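Local structure of 4-phosphoerythronate dehydrogenase (Lactobacillus jensenii, 4PRK) at residues 69-73 with 91-95; 172-176 with 186-192. The protein probably catalyses the NAD-dependent interconversion of pyruvate and D-lactate. One frame throughout, in Å; residues are numbered along the deposited sequence.

Contact 1. Residues 69-73 with 91-95; sequences GIKSI and YHLTV
A beta-alpha-beta unit, strand 72-75, helix 85-90 and strand 94-96, closes where residues 69-73 meet 91-95, and the two strands come together as parallel neighbours at one end of a parallel sheet, where Val328 near the C-terminus bonds to the backbone of Val95. Ser72 pairs with Thr94 and Ile73 with Val95. The firm link is Ile73 N to Thr94 O, 2.9 Å long with 154° at the hydrogen; the amide of the same threonine, Thr94 N, reaches Lys71 O only weakly, at 3.3 Å. Thr94 O also takes a CA-H...O contact from Ser72 CA at 3.1 Å, and so receives two approaches from the facing strand. Both loops leave helices through Schellman motifs, with Gly69 and His92 at positive phi in the C-prime places. Leu93, just ahead of its strand, carries the apolar part. With CG anti to the carbonyl carbon (chi1 -74°), its branch leans to the facing segment and brings Leu93 CD1 to 4.2 Å from Ile73 CD1. Tyr62 of helix 60-67 also packs on Leu93, while Leu318 of helix 301-319 packs on Ser72 and Thr94, whose CB atoms are 4.1 Å apart. The other Leu93 methyl, CD2, rests 3.5 Å from the carbonyl oxygen of Ile70.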
loop_
_atom_site.group_PDB
_atom_site.type_symbol
_atom_site.label_atom_id
_atom_site.label_comp_id
_atom_site.label_asym_id
_atom_site.label_seq_id
_atom_site.Cartn_x
_atom_site.Cartn_y
_atom_site.Cartn_z
ATOM N N GLY A 69 17.498 47.267 3.139
ATOM C CA GLY A 69 18.295 46.143 3.630
ATOM C C GLY A 69 17.719 44.770 3.303
ATOM O O GLY A 69 18.265 43.745 3.758
ATOM N N ILE A 70 16.632 44.741 2.519
ATOM C CA ILE A 70 15.975 43.480 2.156
ATOM C C ILE A 70 16.926 42.757 1.207
ATOM O O ILE A 70 17.353 43.342 0.199
ATOM C CB ILE A 70 14.603 43.684 1.448
ATOM C CG1 ILE A 70 13.587 44.432 2.330
ATOM C CG2 ILE A 70 14.010 42.346 1.047
ATOM C CD1 ILE A 70 13.054 43.627 3.507
ATOM N N LYS A 71 17.247 41.500 1.535
ATOM C CA LYS A 71 18.254 40.716 0.796
ATOM C C LYS A 71 17.683 39.684 -0.193
ATOM O O LYS A 71 18.460 39.060 -0.936
ATOM C CB LYS A 71 19.187 39.993 1.773
ATOM C CG LYS A 71 19.859 40.895 2.804
ATOM C CD LYS A 71 20.568 40.080 3.870
ATOM C CE LYS A 71 21.584 39.117 3.277
ATOM N NZ LYS A 71 22.464 38.567 4.345
ATOM N N SER A 72 16.354 39.487 -0.198
ATOM C CA SER A 72 15.718 38.554 -1.137
ATOM C C SER A 72 14.257 38.898 -1.435
ATOM O O SER A 72 13.691 39.792 -0.813
ATOM C CB SER A 72 15.831 37.110 -0.625
ATOM O OG SER A 72 14.939 36.859 0.458
ATOM N N ILE A 73 13.696 38.212 -2.442
ATOM C CA ILE A 73 12.244 38.178 -2.733
ATOM C C ILE A 73 11.698 36.722 -2.611
ATOM O O ILE A 73 12.026 35.812 -3.431
ATOM C CB ILE A 73 11.922 38.769 -4.124
ATOM C CG1 ILE A 73 12.323 40.246 -4.185
ATOM C CG2 ILE A 73 10.434 38.661 -4.449
ATOM C CD1 ILE A 73 12.417 40.768 -5.610
ATOM N N TYR A 91 20.333 44.735 -8.009
ATOM C CA TYR A 91 20.233 45.128 -6.610
ATOM C C TYR A 91 20.545 44.004 -5.645
ATOM O O TYR A 91 20.093 44.046 -4.529
ATOM C CB TYR A 91 18.849 45.705 -6.319
ATOM C CG TYR A 91 18.665 47.050 -6.966
ATOM C CD1 TYR A 91 19.307 48.179 -6.459
ATOM C CD2 TYR A 91 17.881 47.193 -8.102
ATOM C CE1 TYR A 91 19.164 49.419 -7.060
ATOM C CE2 TYR A 91 17.731 48.426 -8.713
ATOM C CZ TYR A 91 18.377 49.535 -8.190
ATOM O OH TYR A 91 18.216 50.757 -8.800
ATOM N N HIS A 92 21.319 43.007 -6.070
ATOM C CA HIS A 92 21.769 41.933 -5.182
ATOM C C HIS A 92 20.616 41.228 -4.451
ATOM O O HIS A 92 20.783 40.764 -3.328
ATOM C CB HIS A 92 22.790 42.478 -4.171
ATOM C CG HIS A 92 24.028 43.042 -4.803
ATOM N ND1 HIS A 92 25.286 42.846 -4.276
ATOM C CD2 HIS A 92 24.202 43.792 -5.918
ATOM C CE1 HIS A 92 26.180 43.452 -5.036
ATOM N NE2 HIS A 92 25.547 44.032 -6.039
ATOM N N LEU A 93 19.456 41.139 -5.102
ATOM C CA LEU A 93 18.267 40.520 -4.508
ATOM C C LEU A 93 18.145 39.038 -4.910
ATOM O O LEU A 93 17.647 38.749 -6.001
ATOM C CB LEU A 93 16.988 41.268 -4.946
ATOM C CG LEU A 93 16.657 42.649 -4.342
ATOM C CD1 LEU A 93 15.687 43.429 -5.228
ATOM C CD2 LEU A 93 16.097 42.525 -2.925
ATOM N N THR A 94 18.578 38.109 -4.046
ATOM C CA THR A 94 18.291 36.676 -4.265
ATOM C C THR A 94 16.762 36.553 -4.502
ATOM O O THR A 94 15.992 37.348 -3.968
ATOM C CB THR A 94 18.755 35.730 -3.095
ATOM O OG1 THR A 94 20.176 35.825 -2.866
ATOM C CG2 THR A 94 18.408 34.251 -3.387
ATOM N N VAL A 95 16.346 35.611 -5.356
ATOM C CA VAL A 95 14.922 35.272 -5.575
ATOM C C VAL A 95 14.693 33.801 -5.197
ATOM O O VAL A 95 15.412 32.915 -5.680
ATOM C CB VAL A 95 14.492 35.530 -7.041
ATOM C CG1 VAL A 95 12.965 35.452 -7.219
ATOM C CG2 VAL A 95 15.008 36.897 -7.491
#

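Contact 2. Residues 172-176 with 186-192; sequences VLAYD and YLTYADF
Tyr175 offers one ring face to Phe192, whose CB lies over the centre of the tyrosine ring, 3.8 Å from its centroid, in a CH-pi contact. The Phe192 ring turns its edge to Tyr175 in a T-shaped pair, planes at 80° and centroids 5.6 Å apart. With CG anti to the backbone N (chi1 172°), the tyrosine ring extends alongside the start of helix 192-198, and Ala190 O sits at its edge, 3.6 Å from CD1. A serine in place of Tyr175 would probably leave Phe192 without its aromatic partner and open a gap beside the first turn of the helix. Earlier along both segments the backbones pair in parallel: Val172 O accepts from Thr188 N (3.0 Å), Thr188 O from Ala174 N and Ala174 O from Ala190 N. Leu187 CD1 lies over the Tyr189 ring, and Leu187 CD2 meets Ala174 CB at 3.9 Å. A water bridges Asp176 OD2 (2.8 Å) and Tyr189 OH, which also bonds to Asn180 N; Asp176 OD2 also bonds weakly to Val154 N, inside the probable Rossmann glycine motif. Strand 188-189 is outermost in the NAD-binding sheet, with strand 148-152 flanking 171-175 and helix 155-167 packing on Val172 and Tyr186.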
loop_
_atom_site.group_PDB
_atom_site.type_symbol
_atom_site.label_atom_id
_atom_site.label_comp_id
_atom_site.label_asym_id
_atom_site.label_seq_id
_atom_site.Cartn_x
_atom_site.Cartn_y
_atom_site.Cartn_z
ATOM N N VAL A 172 0.208 0.718 -13.483
ATOM C CA VAL A 172 0.534 2.069 -13.864
ATOM C C VAL A 172 1.728 2.090 -14.830
ATOM O O VAL A 172 2.781 1.546 -14.528
ATOM C CB VAL A 172 0.902 2.930 -12.640
ATOM C CG1 VAL A 172 1.231 4.379 -13.053
ATOM C CG2 VAL A 172 -0.209 2.899 -11.646
ATOM N N LEU A 173 1.543 2.764 -15.959
ATOM C CA LEU A 173 2.561 2.978 -16.963
ATOM C C LEU A 173 2.831 4.453 -17.028
ATOM O O LEU A 173 1.919 5.253 -16.825
ATOM C CB LEU A 173 2.059 2.557 -18.357
ATOM C CG LEU A 173 1.666 1.104 -18.602
ATOM C CD1 LEU A 173 1.006 0.909 -19.932
ATOM C CD2 LEU A 173 2.904 0.208 -18.498
ATOM N N ALA A 174 4.068 4.821 -17.336
ATOM C CA ALA A 174 4.399 6.224 -17.493
ATOM C C ALA A 174 5.380 6.466 -18.635
ATOM O O ALA A 174 6.324 5.702 -18.796
ATOM C CB ALA A 174 5.001 6.743 -16.189
ATOM N N TYR A 175 5.153 7.535 -19.400
ATOM C CA TYR A 175 6.095 8.026 -20.393
ATOM C C TYR A 175 6.884 9.142 -19.764
ATOM O O TYR A 175 6.318 10.022 -19.145
ATOM C CB TYR A 175 5.405 8.563 -21.670
ATOM C CG TYR A 175 6.447 9.237 -22.591
ATOM C CD1 TYR A 175 7.461 8.483 -23.163
ATOM C CD2 TYR A 175 6.459 10.603 -22.803
ATOM C CE1 TYR A 175 8.423 9.063 -23.941
ATOM C CE2 TYR A 175 7.404 11.177 -23.610
ATOM C CZ TYR A 175 8.379 10.391 -24.178
ATOM O OH TYR A 175 9.382 10.928 -24.963
ATOM N N ASP A 176 8.202 9.123 -19.896
ATOM C CA ASP A 176 8.998 10.253 -19.438
ATOM C C ASP A 176 10.333 10.338 -20.180
ATOM O O ASP A 176 10.763 9.367 -20.760
ATOM C CB ASP A 176 9.219 10.182 -17.911
ATOM C CG ASP A 176 9.508 11.571 -17.283
ATOM O OD1 ASP A 176 10.007 12.503 -17.950
ATOM O OD2 ASP A 176 9.256 11.741 -16.100
ATOM N N TYR A 186 6.251 1.561 -8.305
ATOM C CA TYR A 186 4.877 1.945 -8.529
ATOM C C TYR A 186 4.464 2.098 -10.005
ATOM O O TYR A 186 3.286 2.239 -10.303
ATOM C CB TYR A 186 4.638 3.261 -7.850
ATOM C CG TYR A 186 5.049 3.283 -6.416
ATOM C CD1 TYR A 186 4.385 2.479 -5.478
ATOM C CD2 TYR A 186 6.077 4.101 -5.972
ATOM C CE1 TYR A 186 4.725 2.505 -4.114
ATOM C CE2 TYR A 186 6.432 4.144 -4.610
ATOM C CZ TYR A 186 5.756 3.324 -3.683
ATOM O OH TYR A 186 6.077 3.274 -2.323
ATOM N N LEU A 187 5.399 2.090 -10.934
ATOM C CA LEU A 187 5.037 2.245 -12.338
ATOM C C LEU A 187 6.046 1.534 -13.189
ATOM O O LEU A 187 7.042 1.119 -12.667
ATOM C CB LEU A 187 4.960 3.715 -12.733
ATOM C CG LEU A 187 6.209 4.574 -12.584
ATOM C CD1 LEU A 187 7.205 4.378 -13.726
ATOM C CD2 LEU A 187 5.805 6.036 -12.490
ATOM N N THR A 188 5.750 1.376 -14.488
ATOM C CA THR A 188 6.672 0.791 -15.482
ATOM C C THR A 188 6.796 1.803 -16.593
ATOM O O THR A 188 5.768 2.286 -17.137
ATOM C CB THR A 188 6.072 -0.461 -16.061
ATOM O OG1 THR A 188 5.936 -1.449 -15.019
ATOM C CG2 THR A 188 6.939 -1.010 -17.223
ATOM N N TYR A 189 8.027 2.204 -16.901
ATOM C CA TYR A 189 8.241 3.110 -18.008
ATOM C C TYR A 189 7.901 2.444 -19.367
ATOM O O TYR A 189 8.042 1.254 -19.523
ATOM C CB TYR A 189 9.667 3.599 -17.992
ATOM C CG TYR A 189 10.021 4.576 -16.889
ATOM C CD1 TYR A 189 9.557 5.878 -16.923
ATOM C CD2 TYR A 189 10.904 4.234 -15.904
ATOM C CE1 TYR A 189 9.905 6.796 -15.945
ATOM C CE2 TYR A 189 11.270 5.148 -14.927
ATOM C CZ TYR A 189 10.754 6.437 -14.969
ATOM O OH TYR A 189 11.099 7.348 -14.021
ATOM N N ALA A 190 7.359 3.241 -20.268
ATOM C CA ALA A 190 6.898 2.786 -21.557
ATOM C C ALA A 190 6.931 3.924 -22.551
ATOM O O ALA A 190 7.052 5.072 -22.183
ATOM C CB ALA A 190 5.504 2.208 -21.468
ATOM N N ASP A 191 6.829 3.571 -23.817
ATOM C CA ASP A 191 6.798 4.526 -24.902
ATOM C C ASP A 191 5.516 5.324 -24.869
ATOM O O ASP A 191 4.496 4.856 -24.412
ATOM C CB ASP A 191 6.889 3.809 -26.238
ATOM C CG ASP A 191 8.223 3.196 -26.477
ATOM O OD1 ASP A 191 9.196 3.591 -25.834
ATOM O OD2 ASP A 191 8.296 2.301 -27.315
ATOM N N PHE A 192 5.584 6.527 -25.395
ATOM C CA PHE A 192 4.481 7.442 -25.346
ATOM C C PHE A 192 3.289 6.832 -26.054
ATOM O O PHE A 192 2.184 6.916 -25.572
ATOM C CB PHE A 192 4.915 8.745 -26.008
ATOM C CG PHE A 192 3.819 9.747 -26.185
ATOM C CD1 PHE A 192 3.523 10.648 -25.192
ATOM C CD2 PHE A 192 3.108 9.806 -27.357
ATOM C CE1 PHE A 192 2.523 11.576 -25.356
ATOM C CE2 PHE A 192 2.104 10.732 -27.527
ATOM C CZ PHE A 192 1.809 11.618 -26.524
HETATM O O HOH W 1 10.229 9.812 -14.311
#

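How the contacts relate
Contact 1 and contact 2 come in series along the chain and sit in two separate parallel sheets, their centres 41 Å apart and their nearest atoms about 24 Å apart. Each adds the outermost strand of its sheet within this chain: 94-96 in one, 188-189 in that of the NAD-binding domain. The connections differ, since contact 1 is closed across helix 85-90, whereas the nine residues between the segments of contact 2 hold neither helix nor strand. Separate sheets suit the two-domain build of this dehydrogenase family, in which substrate and cofactor probably meet in the cleft between domains. Contact 2 alone reaches another chain, through Tyr186 OH, which hydrogen-bonds to Gln163 NE2 of the second subunit.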